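Local coordinates for FHA domain-containing protein FhaA (Mycobacterium tuberculosis, PDB 3PO8) that regulates cell growth and peptidoglycan synthesis by binding MviN, its FHA domain, the part present here, recognising phosphorylated partner proteins, at residues Leu20-Asp32 against Val42-Ala56. Residues are numbered along the deposited sequence; the frame is centred on the assembly and turned at random.
With PO4 (phosphate ion), chain B.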
ATOM      1  N   LEU A  20       8.654   2.151   1.006  1.00 11.81           N
ATOM      2  CA  LEU A  20       8.663   1.829  -0.415  1.00 12.11           C
ATOM      3  C   LEU A  20      10.080   1.783  -0.937  1.00 12.56           C
ATOM      4  O   LEU A  20      10.927   2.635  -0.586  1.00 13.57           O
ATOM      5  CB  LEU A  20       7.883   2.825  -1.267  1.00 12.10           C
ATOM      6  CG  LEU A  20       6.402   2.990  -0.988  1.00 11.48           C
ATOM      7  CD1 LEU A  20       5.774   3.879  -2.040  1.00 12.35           C
ATOM      8  CD2 LEU A  20       5.717   1.655  -0.959  1.00 11.66           C
ATOM      9  N   ARG A  21      10.332   0.814  -1.797  1.00 13.42           N
ATOM     10  CA  ARG A  21      11.563   0.760  -2.568  1.00 14.76           C
ATOM     11  C   ARG A  21      11.283   1.202  -3.990  1.00 14.80           C
ATOM     12  O   ARG A  21      10.147   1.139  -4.462  1.00 13.13           O
ATOM     13  CB  ARG A  21      12.088  -0.677  -2.591  1.00 15.09           C
ATOM     14  CG  ARG A  21      12.311  -1.285  -1.202  1.00 20.38           C
ATOM     15  CD  ARG A  21      12.781  -2.739  -1.256  1.00 27.34           C
ATOM     16  NE  ARG A  21      11.925  -3.648  -0.485  1.00 31.39           N
ATOM     17  CZ  ARG A  21      11.911  -4.977  -0.620  1.00 34.59           C
ATOM     18  NH1 ARG A  21      12.704  -5.589  -1.499  1.00 36.17           N
ATOM     19  NH2 ARG A  21      11.093  -5.706   0.123  1.00 35.96           N
ATOM     20  N   GLU A  22      12.315   1.637  -4.692  1.00 14.81           N
ATOM     21  CA  GLU A  22      12.182   1.959  -6.096  1.00 15.52           C
ATOM     22  C   GLU A  22      11.696   0.726  -6.842  1.00 15.20           C
ATOM     23  O   GLU A  22      12.140  -0.395  -6.606  1.00 17.02           O
ATOM     24  CB  GLU A  22      13.535   2.430  -6.643  1.00 16.71           C
ATOM     25  CG  GLU A  22      13.517   2.844  -8.088  1.00 20.56           C
ATOM     26  CD  GLU A  22      14.844   3.407  -8.541  1.00 23.61           C
ATOM     27  OE1 GLU A  22      15.576   3.993  -7.700  1.00 27.90           O
ATOM     28  OE2 GLU A  22      15.142   3.251  -9.751  1.00 24.92           O
ATOM     29  N   GLY A  23      10.740   0.942  -7.736  1.00 14.06           N
ATOM     30  CA  GLY A  23      10.175  -0.114  -8.516  1.00 13.70           C
ATOM     31  C   GLY A  23       8.809  -0.499  -7.997  1.00 13.34           C
ATOM     32  O   GLY A  23       8.047   0.314  -7.476  1.00 13.96           O
ATOM     33  N   SER A  24       8.493  -1.755  -8.212  1.00 14.68           N
ATOM     34  CA  SER A  24       7.231  -2.319  -7.820  1.00 15.61           C
ATOM     35  C   SER A  24       7.272  -2.838  -6.378  1.00 14.37           C
ATOM     36  O   SER A  24       8.218  -3.512  -5.977  1.00 16.81           O
ATOM     37  CB  SER A  24       6.888  -3.447  -8.778  1.00 17.14           C
ATOM     38  OG  SER A  24       5.856  -4.241  -8.274  1.00 21.94           O
ATOM     39  N   ASN A  25       6.239  -2.513  -5.612  1.00 12.32           N
ATOM     40  CA  ASN A  25       6.093  -2.958  -4.228  1.00 12.11           C
ATOM     41  C   ASN A  25       4.748  -3.620  -4.069  1.00 11.64           C
ATOM     42  O   ASN A  25       3.729  -2.923  -4.120  1.00 11.66           O
ATOM     43  CB  ASN A  25       6.153  -1.763  -3.263  1.00 11.75           C
ATOM     44  CG  ASN A  25       7.463  -1.007  -3.319  1.00 11.54           C
ATOM     45  OD1 ASN A  25       8.335  -1.210  -2.476  1.00 11.54           O
ATOM     46  ND2 ASN A  25       7.610  -0.130  -4.307  1.00 11.55           N
ATOM     47  N   ILE A  26       4.722  -4.935  -3.912  1.00 11.70           N
ATOM     48  CA  ILE A  26       3.467  -5.674  -3.854  1.00 12.00           C
ATOM     49  C   ILE A  26       3.001  -5.847  -2.424  1.00 11.69           C
ATOM     50  O   ILE A  26       3.756  -6.246  -1.552  1.00 11.33           O
ATOM     51  CB  ILE A  26       3.629  -7.084  -4.500  1.00 13.83           C
ATOM     52  CG1 ILE A  26       4.097  -6.945  -5.960  1.00 16.93           C
ATOM     53  CG2 ILE A  26       2.359  -7.960  -4.332  1.00 15.48           C
ATOM     54  CD1 ILE A  26       3.111  -6.326  -6.904  1.00 20.61           C
ATOM     55  N   ILE A  27       1.738  -5.508  -2.186  1.00 10.82           N
ATOM     56  CA  ILE A  27       1.075  -5.768  -0.917  1.00 11.23           C
ATOM     57  C   ILE A  27       0.102  -6.907  -1.128  1.00 10.96           C
ATOM     58  O   ILE A  27      -0.668  -6.904  -2.081  1.00 11.09           O
ATOM     59  CB  ILE A  27       0.314  -4.524  -0.419  1.00 11.63           C
ATOM     60  CG1 ILE A  27       1.240  -3.348  -0.218  1.00 13.87           C
ATOM     61  CG2 ILE A  27      -0.420  -4.825   0.862  1.00 13.56           C
ATOM     62  CD1 ILE A  27       0.474  -2.108   0.081  1.00 20.36           C
ATOM     63  N   GLY A  28       0.113  -7.877  -0.226  1.00 10.23           N
ATOM     64  CA  GLY A  28      -0.798  -9.004  -0.332  1.00 10.89           C
ATOM     65  C   GLY A  28      -0.609  -9.945   0.801  1.00 11.32           C
ATOM     66  O   GLY A  28       0.176  -9.689   1.698  1.00 11.64           O
ATOM     67  N   ARG A  29      -1.339 -11.042   0.738  1.00 11.89           N
ATOM     68  CA  ARG A  29      -1.291 -12.058   1.768  1.00 12.70           C
ATOM     69  C   ARG A  29      -0.211 -13.102   1.475  1.00 13.59           C
ATOM     70  O   ARG A  29       0.195 -13.851   2.395  1.00 14.35           O
ATOM     71  CB  ARG A  29      -2.668 -12.721   1.843  1.00 14.04           C
ATOM     72  CG  ARG A  29      -2.795 -13.848   2.839  1.00 17.42           C
ATOM     73  CD  ARG A  29      -4.220 -14.193   3.145  1.00 21.59           C
ATOM     74  NE  ARG A  29      -5.042 -14.087   1.965  1.00 25.30           N
ATOM     75  CZ  ARG A  29      -5.200 -15.028   1.042  1.00 27.06           C
ATOM     76  NH1 ARG A  29      -4.616 -16.218   1.156  1.00 29.93           N
ATOM     77  NH2 ARG A  29      -5.977 -14.767  -0.004  1.00 26.74           N
ATOM     78  N   GLY A  30       0.267 -13.148   0.236  1.00 13.73           N
ATOM     79  CA  GLY A  30       1.188 -14.207  -0.209  1.00 15.10           C
ATOM     80  C   GLY A  30       2.629 -13.965   0.196  1.00 15.56           C
ATOM     81  O   GLY A  30       3.002 -12.847   0.469  1.00 14.42           O
ATOM     82  N   GLN A  31       3.450 -15.017   0.180  1.00 16.55           N
ATOM     83  CA  GLN A  31       4.849 -14.892   0.600  1.00 18.38           C
ATOM     84  C   GLN A  31       5.718 -14.133  -0.389  1.00 18.95           C
ATOM     85  O   GLN A  31       6.809 -13.687  -0.028  1.00 19.90           O
ATOM     86  CB  GLN A  31       5.480 -16.251   0.981  1.00 20.18           C
ATOM     87  CG  GLN A  31       5.755 -17.174  -0.150  1.00 21.56           C
ATOM     88  CD  GLN A  31       6.349 -18.497   0.314  1.00 21.31           C
ATOM     89  OE1 GLN A  31       5.947 -19.067   1.337  1.00 20.97           O
ATOM     90  NE2 GLN A  31       7.304 -18.990  -0.435  1.00 20.21           N
ATOM     91  N   ASP A  32       5.251 -13.949  -1.626  1.00 18.92           N
ATOM     92  CA  ASP A  32       5.994 -13.119  -2.586  1.00 19.34           C
ATOM     93  C   ASP A  32       5.767 -11.604  -2.378  1.00 17.94           C
ATOM     94  O   ASP A  32       6.466 -10.774  -2.984  1.00 20.13           O
ATOM     95  CB  ASP A  32       5.800 -13.560  -4.064  1.00 20.97           C
ATOM     96  CG  ASP A  32       4.349 -13.717  -4.486  1.00 23.80           C
ATOM     97  OD1 ASP A  32       3.434 -13.587  -3.647  1.00 27.01           O
ATOM     98  OD2 ASP A  32       4.118 -14.013  -5.694  1.00 28.51           O
ATOM     99  N   VAL A  42      -7.565 -10.151   2.018  1.00 13.47           N
ATOM    100  CA  VAL A  42      -6.554  -9.566   1.157  1.00 12.37           C
ATOM    101  C   VAL A  42      -6.069 -10.654   0.206  1.00 11.89           C
ATOM    102  O   VAL A  42      -5.749 -11.767   0.634  1.00 13.34           O
ATOM    103  CB  VAL A  42      -5.387  -9.030   2.009  1.00 12.17           C
ATOM    104  CG1 VAL A  42      -4.192  -8.584   1.133  1.00 13.30           C
ATOM    105  CG2 VAL A  42      -5.906  -7.917   2.871  1.00 12.39           C
ATOM    106  N   SER A  43      -5.996 -10.338  -1.072  1.00 11.33           N
ATOM    107  CA  SER A  43      -5.578 -11.306  -2.089  1.00 11.29           C
ATOM    108  C   SER A  43      -4.086 -11.614  -1.940  1.00 11.83           C
ATOM    109  O   SER A  43      -3.348 -10.863  -1.308  1.00 12.01           O
ATOM    110  CB  SER A  43      -5.897 -10.804  -3.493  1.00 11.26           C
ATOM    111  OG  SER A  43      -7.288 -10.801  -3.683  1.00 14.73           O
ATOM    112  N   ARG A  44      -3.649 -12.733  -2.507  1.00 12.82           N
ATOM    113  CA  ARG A  44      -2.240 -13.135  -2.410  1.00 13.71           C
ATOM    114  C   ARG A  44      -1.342 -12.004  -2.943  1.00 13.54           C
ATOM    115  O   ARG A  44      -0.352 -11.633  -2.325  1.00 13.65           O
ATOM    116  CB  ARG A  44      -2.003 -14.452  -3.144  1.00 15.43           C
ATOM    117  CG  ARG A  44      -2.506 -15.628  -2.358  1.00 19.14           C
ATOM    118  CD  ARG A  44      -2.585 -16.850  -3.232  1.00 24.04           C
ATOM    119  NE  ARG A  44      -3.851 -16.888  -3.964  1.00 28.79           N
ATOM    120  CZ  ARG A  44      -4.102 -17.687  -5.000  1.00 33.10           C
ATOM    121  NH1 ARG A  44      -3.174 -18.529  -5.452  1.00 34.89           N
ATOM    122  NH2 ARG A  44      -5.292 -17.647  -5.593  1.00 34.21           N
ATOM    123  N   ARG A  45      -1.696 -11.476  -4.105  1.00 13.69           N
ATOM    124  CA  ARG A  45      -1.067 -10.259  -4.649  1.00 13.78           C
ATOM    125  C   ARG A  45      -2.206  -9.278  -4.868  1.00 11.80           C
ATOM    126  O   ARG A  45      -2.989  -9.417  -5.805  1.00 13.62           O
ATOM    127  CB  ARG A  45      -0.355 -10.566  -5.960  1.00 14.47           C
ATOM    128  CG  ARG A  45       0.733 -11.605  -5.791  1.00 17.73           C
ATOM    129  CD  ARG A  45       1.417 -11.919  -7.130  1.00 24.26           C
ATOM    130  NE  ARG A  45       2.469 -10.948  -7.398  1.00 29.36           N
ATOM    131  CZ  ARG A  45       3.213 -10.897  -8.502  1.00 33.41           C
ATOM    132  NH1 ARG A  45       3.037 -11.765  -9.496  1.00 35.56           N
ATOM    133  NH2 ARG A  45       4.147  -9.962  -8.611  1.00 34.85           N
ATOM    134  N   HIS A  46      -2.354  -8.326  -3.956  1.00 10.90           N
ATOM    135  CA  HIS A  46      -3.564  -7.525  -3.892  1.00 10.55           C
ATOM    136  C   HIS A  46      -3.453  -6.195  -4.596  1.00  9.87           C
ATOM    137  O   HIS A  46      -4.349  -5.802  -5.353  1.00 11.00           O
ATOM    138  CB  HIS A  46      -3.974  -7.321  -2.444  1.00 10.52           C
ATOM    139  CG  HIS A  46      -5.351  -6.765  -2.271  1.00 10.78           C
ATOM    140  ND1 HIS A  46      -6.386  -7.521  -1.771  1.00 11.65           N
ATOM    141  CD2 HIS A  46      -5.846  -5.521  -2.463  1.00 12.60           C
ATOM    142  CE1 HIS A  46      -7.472  -6.774  -1.698  1.00 11.02           C
ATOM    143  NE2 HIS A  46      -7.174  -5.553  -2.115  1.00 10.89           N
ATOM    144  N   LEU A  47      -2.383  -5.463  -4.308  1.00 10.01           N
ATOM    145  CA  LEU A  47      -2.130  -4.226  -4.986  1.00 10.25           C
ATOM    146  C   LEU A  47      -0.646  -4.056  -5.132  1.00  9.67           C
ATOM    147  O   LEU A  47       0.129  -4.701  -4.435  1.00 10.66           O
ATOM    148  CB  LEU A  47      -2.783  -3.029  -4.280  1.00 11.82           C
ATOM    149  CG  LEU A  47      -2.299  -2.717  -2.871  1.00 11.91           C
ATOM    150  CD1 LEU A  47      -1.052  -1.821  -2.889  1.00 15.13           C
ATOM    151  CD2 LEU A  47      -3.374  -2.009  -2.038  1.00 11.86           C
ATOM    152  N   GLU A  48      -0.258  -3.194  -6.071  1.00 10.36           N
ATOM    153  CA  GLU A  48       1.114  -2.790  -6.230  1.00 11.90           C
ATOM    154  C   GLU A  48       1.225  -1.309  -6.037  1.00 10.40           C
ATOM    155  O   GLU A  48       0.322  -0.573  -6.382  1.00 11.29           O
ATOM    156  CB  GLU A  48       1.635  -3.202  -7.606  1.00 13.76           C
ATOM    157  CG  GLU A  48       1.276  -2.354  -8.766  1.00 17.57           C
ATOM    158  CD  GLU A  48       2.163  -2.605 -10.011  1.00 19.96           C
ATOM    159  OE1 GLU A  48       3.339  -3.078  -9.901  1.00 23.72           O
ATOM    160  OE2 GLU A  48       1.652  -2.298 -11.100  1.00 26.53           O
ATOM    161  N   ILE A  49       2.334  -0.872  -5.468  1.00  9.78           N
ATOM    162  CA  ILE A  49       2.671   0.541  -5.433  1.00 10.02           C
ATOM    163  C   ILE A  49       3.980   0.681  -6.176  1.00  9.38           C
ATOM    164  O   ILE A  49       4.977   0.058  -5.810  1.00 11.64           O
ATOM    165  CB  ILE A  49       2.778   1.126  -4.035  1.00 10.11           C
ATOM    166  CG1 ILE A  49       1.427   1.008  -3.321  1.00 11.10           C
ATOM    167  CG2 ILE A  49       3.169   2.593  -4.118  1.00 12.53           C
ATOM    168  CD1 ILE A  49       1.409   1.291  -1.826  1.00 11.89           C
ATOM    169  N   ARG A  50       3.956   1.487  -7.229  1.00  9.25           N
ATOM    170  CA  ARG A  50       5.113   1.758  -8.064  1.00  9.78           C
ATOM    171  C   ARG A  50       5.741   3.064  -7.636  1.00  9.93           C
ATOM    172  O   ARG A  50       5.061   4.067  -7.603  1.00 11.11           O
ATOM    173  CB  ARG A  50       4.678   1.792  -9.514  1.00  9.98           C
ATOM    174  CG  ARG A  50       4.103   0.430  -9.931  1.00 12.37           C
ATOM    175  CD  ARG A  50       3.906   0.259 -11.427  1.00 14.86           C
ATOM    176  NE  ARG A  50       3.125   1.331 -12.011  1.00 16.10           N
ATOM    177  CZ  ARG A  50       1.815   1.296 -12.251  1.00 20.58           C
ATOM    178  NH1 ARG A  50       1.084   0.244 -11.943  1.00 22.14           N
ATOM    179  NH2 ARG A  50       1.227   2.349 -12.796  1.00 21.80           N
ATOM    180  N   TRP A  51       7.029   3.033  -7.308  1.00 10.77           N
ATOM    181  CA  TRP A  51       7.715   4.193  -6.754  1.00 11.32           C
ATOM    182  C   TRP A  51       8.967   4.518  -7.556  1.00 12.74           C
ATOM    183  O   TRP A  51       9.781   3.651  -7.802  1.00 12.80           O
ATOM    184  CB  TRP A  51       8.098   3.868  -5.314  1.00 11.35           C
ATOM    185  CG  TRP A  51       8.878   4.913  -4.584  1.00 11.68           C
ATOM    186  CD1 TRP A  51      10.110   4.753  -4.027  1.00 14.10           C
ATOM    187  CD2 TRP A  51       8.474   6.254  -4.281  1.00 11.89           C
ATOM    188  NE1 TRP A  51      10.502   5.913  -3.415  1.00 15.52           N
ATOM    189  CE2 TRP A  51       9.506   6.841  -3.538  1.00 14.73           C
ATOM    190  CE3 TRP A  51       7.336   7.024  -4.575  1.00 11.94           C
ATOM    191  CZ2 TRP A  51       9.448   8.161  -3.106  1.00 14.10           C
ATOM    192  CZ3 TRP A  51       7.265   8.326  -4.113  1.00 13.26           C
ATOM    193  CH2 TRP A  51       8.324   8.883  -3.391  1.00 14.65           C
ATOM    194  N   ASP A  52       9.137   5.777  -7.937  1.00 15.23           N
ATOM    195  CA  ASP A  52      10.344   6.182  -8.664  1.00 17.16           C
ATOM    196  C   ASP A  52      11.125   7.234  -7.897  1.00 17.59           C
ATOM    197  O   ASP A  52      11.902   7.976  -8.498  1.00 19.62           O
ATOM    198  CB  ASP A  52       9.968   6.757 -10.020  1.00 17.78           C
ATOM    199  CG  ASP A  52       9.336   8.136  -9.905  1.00 19.55           C
ATOM    200  OD1 ASP A  52       8.808   8.455  -8.810  1.00 15.50           O
ATOM    201  OD2 ASP A  52       9.365   8.896 -10.903  1.00 23.99           O
ATOM    202  N   GLY A  53      10.928   7.323  -6.590  1.00 17.91           N
ATOM    203  CA  GLY A  53      11.548   8.370  -5.774  1.00 18.06           C
ATOM    204  C   GLY A  53      10.824   9.710  -5.705  1.00 18.47           C
ATOM    205  O   GLY A  53      11.228  10.611  -4.954  1.00 19.47           O
ATOM    206  N   GLN A  54       9.761   9.859  -6.476  1.00 18.56           N
ATOM    207  CA  GLN A  54       9.019  11.097  -6.534  1.00 18.40           C
ATOM    208  C   GLN A  54       7.517  10.876  -6.427  1.00 16.97           C
ATOM    209  O   GLN A  54       6.848  11.543  -5.651  1.00 18.01           O
ATOM    210  CB  GLN A  54       9.305  11.803  -7.851  1.00 19.44           C
ATOM    211  CG  GLN A  54      10.722  12.315  -7.972  1.00 23.44           C
ATOM    212  CD  GLN A  54      10.913  13.666  -7.306  1.00 29.70           C
ATOM    213  OE1 GLN A  54      10.783  13.799  -6.082  1.00 33.94           O
ATOM    214  NE2 GLN A  54      11.237  14.680  -8.111  1.00 32.00           N
ATOM    215  N   VAL A  55       7.011   9.947  -7.238  1.00 14.95           N
ATOM    216  CA  VAL A  55       5.589   9.673  -7.377  1.00 14.53           C
ATOM    217  C   VAL A  55       5.304   8.227  -7.023  1.00 12.58           C
ATOM    218  O   VAL A  55       6.010   7.342  -7.489  1.00 12.55           O
ATOM    219  CB  VAL A  55       5.159   9.919  -8.840  1.00 14.29           C
ATOM    220  CG1 VAL A  55       3.718   9.420  -9.103  1.00 15.71           C
ATOM    221  CG2 VAL A  55       5.320  11.403  -9.182  1.00 16.91           C
ATOM    222  N   ALA A  56       4.290   7.994  -6.178  1.00 11.33           N
ATOM    223  CA  ALA A  56       3.850   6.668  -5.810  1.00 10.47           C
ATOM    224  C   ALA A  56       2.517   6.408  -6.461  1.00 10.20           C
ATOM    225  O   ALA A  56       1.540   7.073  -6.149  1.00 11.42           O
ATOM    226  CB  ALA A  56       3.711   6.567  -4.291  1.00 11.38           C
TER
HETATM  227  P   PO4 B 101      -6.927 -14.226  -4.387  1.00 28.05           P
HETATM  228  O1  PO4 B 101      -6.619 -13.781  -5.799  1.00 30.60           O
HETATM  229  O2  PO4 B 101      -7.542 -15.615  -4.499  1.00 28.89           O
HETATM  230  O3  PO4 B 101      -5.610 -14.312  -3.661  1.00 29.64           O
HETATM  231  O4  PO4 B 101      -7.933 -13.311  -3.742  1.00 28.38           O
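In Arg29, CG lies anti to the backbone N (chi1 178°) and the bend at chi3 (37°) brings the guanidinium edge to Val42 O. Its NE meets Val42 O nearly along the C=O axis at 2.8 Å, and NH2 adds a weak second bond. In Asn25, CG stands beside the backbone N (chi1 -61°), which sets the amide against Ile49. Asn25 ND2 donates to Ile49 O at 3.0 Å, while Asn25 N reaches the same oxygen from the opposite face of its plane. The second ND2 hydrogen goes to Arg21 O, and Asn25 OD1 takes Arg21 N and Tyr18 OH, so the rotation of the buried amide is fixed. Strands 23-28 and 47-51 pair antiparallel in one sheet of the FHA beta sandwich, with their axes 4.5 Å apart. A classic beta bulge ends the ladder, where His46 N and Leu47 N share Ile27 O.

Ile27, Leu47 and Ile49 lie on the face turned to the other sheet, against Leu8 and Ile85. Ile27 and Leu47 run side by side, their CD1 atoms tight at 3.4 Å. Leu20 packs at the other end of the pair, its CD1 3.6 Å from Ile49 CG2. Its CB sits over one face of the Trp51 indole in a CH-pi contact. Ile26 and Glu48 occupy the opposite face, Ile26 CD1 touching Glu48 CB.

Beyond the bulge, Arg29 N bonds Ser43 O and Gly30 N bonds Arg44 O. Residues 43 and 44 hold the phosphate: Ser43 OG donates to PO4 O4 at 2.6 Å, and Arg44 N to PO4 O3 at 2.8 Å. Arg44 NE and NH2 grip the ion edge-on. Thr64 OG1 is also hydrogen-bonded to it. The ion probably comes from the crystallisation liquor, but its place is consistent with that of phosphothreonine in FHA domains.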